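Long-range contact in 3-dehydroshikimate dehydratase (Pseudomonas putida, PDB 5HMQ), which converts 3-dehydroshikimate to protocatechuate, using a divalent metal ion, in the degradation of quinate and shikimate: residues L364-L378 with D407-A419. Residues are numbered along the deposited sequence; the frame is centred on the assembly and turned at random.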
ATOM      1  N   LEU C 364      -5.532  16.082  13.631  1.00 41.41           N
ATOM      2  CA  LEU C 364      -4.717  17.252  13.330  1.00 44.75           C
ATOM      3  C   LEU C 364      -4.781  17.513  11.832  1.00 45.24           C
ATOM      4  O   LEU C 364      -4.251  16.734  11.033  1.00 45.98           O
ATOM      5  CB  LEU C 364      -3.277  17.042  13.784  1.00 41.94           C
ATOM      6  CG  LEU C 364      -2.345  18.243  13.617  1.00 43.37           C
ATOM      7  CD1 LEU C 364      -2.693  19.329  14.620  1.00 43.99           C
ATOM      8  CD2 LEU C 364      -0.891  17.829  13.759  1.00 43.38           C
ATOM      9  N   CYS C 365      -5.439  18.602  11.445  1.00 44.37           N
ATOM     10  CA  CYS C 365      -5.583  18.934  10.038  1.00 45.04           C
ATOM     11  C   CYS C 365      -4.516  19.898   9.544  1.00 45.83           C
ATOM     12  O   CYS C 365      -4.380  20.073   8.329  1.00 46.28           O
ATOM     13  CB  CYS C 365      -6.971  19.524   9.766  1.00 44.31           C
ATOM     14  SG  CYS C 365      -7.295  21.107  10.566  1.00 45.45           S
ATOM     15  N   ALA C 366      -3.763  20.530  10.442  1.00 45.13           N
ATOM     16  CA  ALA C 366      -2.720  21.450  10.012  1.00 45.54           C
ATOM     17  C   ALA C 366      -1.777  21.743  11.167  1.00 47.21           C
ATOM     18  O   ALA C 366      -2.153  21.647  12.339  1.00 48.56           O
ATOM     19  CB  ALA C 366      -3.313  22.754   9.474  1.00 44.15           C
ATOM     20  N   THR C 367      -0.545  22.102  10.814  1.00 48.59           N
ATOM     21  CA  THR C 367       0.461  22.550  11.765  1.00 47.63           C
ATOM     22  C   THR C 367       1.110  23.811  11.227  1.00 49.53           C
ATOM     23  O   THR C 367       1.600  23.822  10.091  1.00 51.40           O
ATOM     24  CB  THR C 367       1.533  21.483  12.009  1.00 45.78           C
ATOM     25  OG1 THR C 367       0.927  20.312  12.567  1.00 49.07           O
ATOM     26  CG2 THR C 367       2.596  22.003  12.964  1.00 44.67           C
ATOM     27  N   ALA C 368       1.094  24.872  12.029  1.00 48.05           N
ATOM     28  CA  ALA C 368       1.832  26.083  11.703  1.00 47.06           C
ATOM     29  C   ALA C 368       3.232  25.990  12.289  1.00 48.99           C
ATOM     30  O   ALA C 368       3.396  25.757  13.494  1.00 49.57           O
ATOM     31  CB  ALA C 368       1.121  27.330  12.224  1.00 46.84           C
ATOM     32  N   LEU C 369       4.236  26.161  11.435  1.00 48.23           N
ATOM     33  CA  LEU C 369       5.628  26.114  11.847  1.00 48.44           C
ATOM     34  C   LEU C 369       6.173  27.532  11.964  1.00 49.95           C
ATOM     35  O   LEU C 369       5.880  28.393  11.125  1.00 48.48           O
ATOM     36  CB  LEU C 369       6.450  25.317  10.834  1.00 49.14           C
ATOM     37  CG  LEU C 369       5.856  23.995  10.362  1.00 49.81           C
ATOM     38  CD1 LEU C 369       6.652  23.492   9.161  1.00 50.33           C
ATOM     39  CD2 LEU C 369       5.823  22.951  11.484  1.00 50.61           C
ATOM     40  N   ARG C 370       6.981  27.770  12.997  1.00 50.36           N
ATOM     41  CA  ARG C 370       7.664  29.050  13.137  1.00 50.01           C
ATOM     42  C   ARG C 370       8.912  29.032  12.271  1.00 48.99           C
ATOM     43  O   ARG C 370       9.880  28.339  12.589  1.00 53.95           O
ATOM     44  CB  ARG C 370       8.023  29.323  14.592  1.00 53.44           C
ATOM     45  CG  ARG C 370       6.868  29.738  15.474  1.00 54.92           C
ATOM     46  CD  ARG C 370       7.373  30.502  16.682  1.00 56.82           C
ATOM     47  NE  ARG C 370       6.321  30.719  17.669  1.00 59.61           N
ATOM     48  CZ  ARG C 370       6.184  30.012  18.787  1.00 59.53           C
ATOM     49  NH1 ARG C 370       7.038  29.036  19.069  1.00 55.57           N
ATOM     50  NH2 ARG C 370       5.195  30.288  19.626  1.00 61.92           N
ATOM     51  N   VAL C 371       8.894  29.785  11.179  1.00 53.67           N
ATOM     52  CA  VAL C 371      10.022  29.856  10.261  1.00 57.52           C
ATOM     53  C   VAL C 371      10.594  31.266  10.300  1.00 56.88           C
ATOM     54  O   VAL C 371       9.848  32.248  10.394  1.00 55.41           O
ATOM     55  CB  VAL C 371       9.626  29.451   8.825  1.00 57.20           C
ATOM     56  CG1 VAL C 371       9.188  27.995   8.794  1.00 54.90           C
ATOM     57  CG2 VAL C 371       8.527  30.354   8.286  1.00 55.32           C
ATOM     58  N   LYS C 372      11.924  31.363  10.243  1.00 57.02           N
ATOM     59  CA  LYS C 372      12.571  32.670  10.261  1.00 59.45           C
ATOM     60  C   LYS C 372      12.443  33.373   8.917  1.00 61.97           C
ATOM     61  O   LYS C 372      12.171  34.578   8.867  1.00 63.10           O
ATOM     62  CB  LYS C 372      14.040  32.529  10.650  1.00 62.11           C
ATOM     63  CG  LYS C 372      14.777  33.849  10.722  1.00 65.71           C
ATOM     64  CD  LYS C 372      16.157  33.669  11.314  1.00 67.62           C
ATOM     65  CE  LYS C 372      16.812  35.004  11.590  1.00 68.35           C
ATOM     66  NZ  LYS C 372      17.815  34.893  12.683  1.00 68.48           N
ATOM     67  N   ASP C 373      12.637  32.638   7.827  1.00 58.70           N
ATOM     68  CA  ASP C 373      12.558  33.178   6.473  1.00 59.76           C
ATOM     69  C   ASP C 373      11.378  32.499   5.782  1.00 61.96           C
ATOM     70  O   ASP C 373      11.505  31.381   5.273  1.00 63.47           O
ATOM     71  CB  ASP C 373      13.869  32.951   5.723  1.00 55.32           C
ATOM     72  CG  ASP C 373      13.963  33.760   4.444  1.00 56.36           C
ATOM     73  OD1 ASP C 373      12.918  34.223   3.943  1.00 56.18           O
ATOM     74  OD2 ASP C 373      15.093  33.937   3.940  1.00 57.93           O
ATOM     75  N   GLN C 374      10.236  33.189   5.757  1.00 59.24           N
ATOM     76  CA  GLN C 374       9.018  32.599   5.210  1.00 58.93           C
ATOM     77  C   GLN C 374       9.136  32.355   3.710  1.00 59.00           C
ATOM     78  O   GLN C 374       8.719  31.302   3.213  1.00 58.24           O
ATOM     79  CB  GLN C 374       7.827  33.506   5.518  1.00 57.35           C
ATOM     80  CG  GLN C 374       6.577  33.208   4.717  1.00 59.18           C
ATOM     81  CD  GLN C 374       5.494  34.242   4.945  1.00 60.26           C
ATOM     82  OE1 GLN C 374       4.737  34.165   5.915  1.00 58.47           O
ATOM     83  NE2 GLN C 374       5.420  35.226   4.056  1.00 61.35           N
ATOM     84  N   GLN C 375       9.702  33.311   2.971  1.00 58.66           N
ATOM     85  CA  GLN C 375       9.788  33.163   1.523  1.00 57.12           C
ATOM     86  C   GLN C 375      10.784  32.082   1.124  1.00 56.60           C
ATOM     87  O   GLN C 375      10.576  31.391   0.119  1.00 57.22           O
ATOM     88  CB  GLN C 375      10.160  34.497   0.873  1.00 55.48           C
ATOM     89  CG  GLN C 375       9.021  35.504   0.849  1.00 58.29           C
ATOM     90  CD  GLN C 375       7.798  34.996   0.110  1.00 61.22           C
ATOM     91  OE1 GLN C 375       7.869  34.641  -1.067  1.00 60.85           O
ATOM     92  NE2 GLN C 375       6.664  34.955   0.804  1.00 62.42           N
ATOM     93  N   ALA C 376      11.869  31.924   1.888  1.00 55.53           N
ATOM     94  CA  ALA C 376      12.819  30.852   1.607  1.00 54.35           C
ATOM     95  C   ALA C 376      12.176  29.484   1.794  1.00 55.47           C
ATOM     96  O   ALA C 376      12.399  28.570   0.992  1.00 54.65           O
ATOM     97  CB  ALA C 376      14.053  30.991   2.498  1.00 52.21           C
ATOM     98  N   ALA C 377      11.392  29.317   2.863  1.00 53.34           N
ATOM     99  CA  ALA C 377      10.704  28.049   3.080  1.00 51.38           C
ATOM    100  C   ALA C 377       9.722  27.758   1.953  1.00 50.11           C
ATOM    101  O   ALA C 377       9.645  26.627   1.461  1.00 48.72           O
ATOM    102  CB  ALA C 377       9.988  28.062   4.429  1.00 50.94           C
ATOM    103  N   LEU C 378       8.971  28.774   1.520  1.00 49.02           N
ATOM    104  CA  LEU C 378       7.999  28.572   0.451  1.00 51.61           C
ATOM    105  C   LEU C 378       8.682  28.255  -0.871  1.00 54.16           C
ATOM    106  O   LEU C 378       8.236  27.365  -1.608  1.00 54.46           O
ATOM    107  CB  LEU C 378       7.111  29.808   0.307  1.00 50.22           C
ATOM    108  CG  LEU C 378       6.126  29.741  -0.861  1.00 48.51           C
ATOM    109  CD1 LEU C 378       5.144  28.604  -0.648  1.00 47.88           C
ATOM    110  CD2 LEU C 378       5.394  31.063  -1.035  1.00 48.46           C
ATOM    111  N   ASP C 407      -0.710  13.780   2.981  1.00 48.04           N
ATOM    112  CA  ASP C 407      -2.127  13.511   3.168  1.00 46.35           C
ATOM    113  C   ASP C 407      -2.872  14.796   2.828  1.00 47.09           C
ATOM    114  O   ASP C 407      -2.453  15.532   1.931  1.00 50.10           O
ATOM    115  CB  ASP C 407      -2.407  13.023   4.596  1.00 48.20           C
ATOM    116  CG  ASP C 407      -2.115  14.077   5.649  1.00 46.52           C
ATOM    117  OD1 ASP C 407      -1.226  14.922   5.422  1.00 46.71           O
ATOM    118  OD2 ASP C 407      -2.758  14.044   6.718  1.00 51.18           O
ATOM    119  N   GLY C 408      -3.970  15.085   3.506  1.00 48.57           N
ATOM    120  CA  GLY C 408      -4.658  16.316   3.182  1.00 52.15           C
ATOM    121  C   GLY C 408      -4.252  17.510   4.017  1.00 50.89           C
ATOM    122  O   GLY C 408      -4.579  18.647   3.661  1.00 46.30           O
ATOM    123  N   SER C 409      -3.512  17.277   5.102  1.00 47.77           N
ATOM    124  CA  SER C 409      -3.136  18.331   6.031  1.00 43.53           C
ATOM    125  C   SER C 409      -2.179  19.349   5.411  1.00 43.71           C
ATOM    126  O   SER C 409      -1.486  19.090   4.425  1.00 43.11           O
ATOM    127  CB  SER C 409      -2.498  17.727   7.283  1.00 43.71           C
ATOM    128  OG  SER C 409      -1.357  16.953   6.958  1.00 44.05           O
ATOM    129  N   LEU C 410      -2.156  20.527   6.034  1.00 43.02           N
ATOM    130  CA  LEU C 410      -1.419  21.696   5.583  1.00 45.77           C
ATOM    131  C   LEU C 410      -0.299  22.035   6.559  1.00 48.13           C
ATOM    132  O   LEU C 410      -0.363  21.700   7.745  1.00 48.71           O
ATOM    133  CB  LEU C 410      -2.352  22.902   5.432  1.00 45.59           C
ATOM    134  CG  LEU C 410      -3.516  22.734   4.455  1.00 44.66           C
ATOM    135  CD1 LEU C 410      -4.349  24.005   4.384  1.00 41.16           C
ATOM    136  CD2 LEU C 410      -2.997  22.348   3.075  1.00 41.64           C
ATOM    137  N   LEU C 411       0.732  22.705   6.047  1.00 44.10           N
ATOM    138  CA  LEU C 411       1.814  23.254   6.861  1.00 42.40           C
ATOM    139  C   LEU C 411       1.886  24.755   6.609  1.00 44.17           C
ATOM    140  O   LEU C 411       2.292  25.185   5.525  1.00 44.89           O
ATOM    141  CB  LEU C 411       3.151  22.583   6.542  1.00 41.45           C
ATOM    142  CG  LEU C 411       3.310  21.100   6.878  1.00 43.34           C
ATOM    143  CD1 LEU C 411       4.579  20.550   6.257  1.00 42.28           C
ATOM    144  CD2 LEU C 411       3.331  20.900   8.385  1.00 41.30           C
ATOM    145  N   TYR C 412       1.492  25.548   7.604  1.00 45.11           N
ATOM    146  CA  TYR C 412       1.551  26.999   7.484  1.00 46.02           C
ATOM    147  C   TYR C 412       2.955  27.504   7.788  1.00 48.36           C
ATOM    148  O   TYR C 412       3.608  27.047   8.731  1.00 49.37           O
ATOM    149  CB  TYR C 412       0.562  27.674   8.433  1.00 42.30           C
ATOM    150  CG  TYR C 412      -0.854  27.161   8.357  1.00 46.08           C
ATOM    151  CD1 TYR C 412      -1.622  27.338   7.215  1.00 45.59           C
ATOM    152  CD2 TYR C 412      -1.437  26.533   9.447  1.00 47.03           C
ATOM    153  CE1 TYR C 412      -2.923  26.880   7.153  1.00 45.34           C
ATOM    154  CE2 TYR C 412      -2.733  26.081   9.398  1.00 47.42           C
ATOM    155  CZ  TYR C 412      -3.473  26.251   8.250  1.00 47.09           C
ATOM    156  OH  TYR C 412      -4.769  25.790   8.204  1.00 47.12           O
ATOM    157  N   LEU C 413       3.413  28.462   6.988  1.00 49.07           N
ATOM    158  CA  LEU C 413       4.729  29.070   7.154  1.00 50.72           C
ATOM    159  C   LEU C 413       4.533  30.422   7.832  1.00 51.46           C
ATOM    160  O   LEU C 413       4.270  31.429   7.168  1.00 52.83           O
ATOM    161  CB  LEU C 413       5.434  29.203   5.809  1.00 50.23           C
ATOM    162  CG  LEU C 413       5.486  27.912   4.988  1.00 49.76           C
ATOM    163  CD1 LEU C 413       6.163  28.144   3.648  1.00 47.30           C
ATOM    164  CD2 LEU C 413       6.188  26.810   5.768  1.00 48.38           C
ATOM    165  N   VAL C 414       4.669  30.448   9.156  1.00 52.91           N
ATOM    166  CA  VAL C 414       4.391  31.635   9.956  1.00 54.27           C
ATOM    167  C   VAL C 414       5.711  32.313  10.291  1.00 55.30           C
ATOM    168  O   VAL C 414       6.580  31.719  10.942  1.00 56.45           O
ATOM    169  CB  VAL C 414       3.616  31.281  11.233  1.00 55.22           C
ATOM    170  CG1 VAL C 414       3.384  32.527  12.073  1.00 50.67           C
ATOM    171  CG2 VAL C 414       2.293  30.621  10.877  1.00 55.27           C
ATOM    172  N   GLU C 415       5.859  33.556   9.840  1.00 61.36           N
ATOM    173  CA  GLU C 415       6.993  34.399  10.184  1.00 64.05           C
ATOM    174  C   GLU C 415       6.618  35.306  11.351  1.00 67.94           C
ATOM    175  O   GLU C 415       5.652  36.070  11.265  1.00 69.76           O
ATOM    176  CB  GLU C 415       7.438  35.220   8.971  1.00 63.20           C
ATOM    177  CG  GLU C 415       8.940  35.455   8.887  1.00 62.90           C
ATOM    178  CD  GLU C 415       9.351  36.100   7.574  1.00 65.22           C
ATOM    179  OE1 GLU C 415       8.813  37.179   7.246  1.00 65.58           O
ATOM    180  OE2 GLU C 415      10.199  35.520   6.861  1.00 65.39           O
ATOM    181  N   GLN C 416       7.368  35.194  12.439  1.00 67.92           N
ATOM    182  CA  GLN C 416       7.372  36.129  13.557  1.00 74.00           C
ATOM    183  C   GLN C 416       7.440  37.585  13.089  1.00 74.89           C
ATOM    184  O   GLN C 416       8.289  37.937  12.265  1.00 75.71           O
ATOM    185  CB  GLN C 416       8.562  35.820  14.486  1.00 76.60           C
ATOM    186  CG  GLN C 416       9.934  35.646  13.787  1.00 77.64           C
ATOM    187  CD  GLN C 416       9.971  34.506  12.771  1.00 79.47           C
ATOM    188  OE1 GLN C 416       9.323  33.474  12.952  1.00 80.33           O
ATOM    189  NE2 GLN C 416      10.689  34.716  11.677  1.00 79.04           N
ATOM    190  N   GLY C 417       6.562  38.447  13.600  1.00 86.59           N
ATOM    191  CA  GLY C 417       5.578  38.087  14.611  1.00 86.97           C
ATOM    192  C   GLY C 417       4.880  39.326  15.145  1.00 90.74           C
ATOM    193  O   GLY C 417       3.971  39.236  15.969  1.00 89.22           O
ATOM    194  N   THR C 418       5.322  40.491  14.672  1.00 97.44           N
ATOM    195  CA  THR C 418       4.695  41.754  15.006  1.00 96.87           C
ATOM    196  C   THR C 418       4.817  42.170  16.459  1.00 94.44           C
ATOM    197  O   THR C 418       5.808  42.791  16.860  1.00 94.96           O
ATOM    198  N   ALA C 419       3.809  41.825  17.262  1.00 97.52           N
ATOM    199  CA  ALA C 419       3.674  42.301  18.626  1.00 96.33           C
ATOM    200  C   ALA C 419       2.440  43.159  18.833  1.00 97.67           C
ATOM    201  O   ALA C 419       1.917  43.228  19.951  1.00 97.89           O
TER
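The Tyr412 ring overlaps the methyl of Ala366 obliquely, its CE2 atom 3.4 Å from Ala366 CB, while the methyl of Ala368 sits at the ring edge. With CG beside its own backbone N (chi1 -51°), the tyrosine runs back along the neighbouring strand, and the hydroxyl, still beside Ala366 CB, makes a hydrogen bond with Glu302 on strand 295-304. Val414 follows on the same face, CG2 at 3.7 Å from Ala368 CB. Beneath these side chains, strands 364-371 and 410-414 pair in parallel, their axes 25° apart. Six backbone hydrogen bonds join them, from Leu410 N to Cys365 O at one end to Val371 N and Val414 O at the other; that from Leu369 N to Tyr412 O is nearly straight (168°). On the other face, Leu411 and Leu413 alternate with these residues: Leu411 CD2 meets Thr367, and Leu413 CD1 lodges against helix 374-378, 3.9 Å from Ala377 CB. At the helix start Glu415 accepts from Gln374 N through OE2, a short bond of 2.6 Å that arrives from above the carboxylate plane. Asp373, the N-cap, turns its own carboxylate to Ala376 N, leaving its OD1 4.2 Å from Glu415 OE2. Gln416 curls back where strand 364-371 ends, its NE2 giving a hydrogen bond to Val371 O at 2.9 Å. The pair belongs to the mixed sheet of the first VOC module in the dioxygenase-like C-terminal half. Mainly hydrophobic side chains thus pack on both faces of this strand pair, whereas its far end is polar: two neighbouring carboxylates serve amides of the first helical turn, whose N-H groups would probably temper their mutual repulsion.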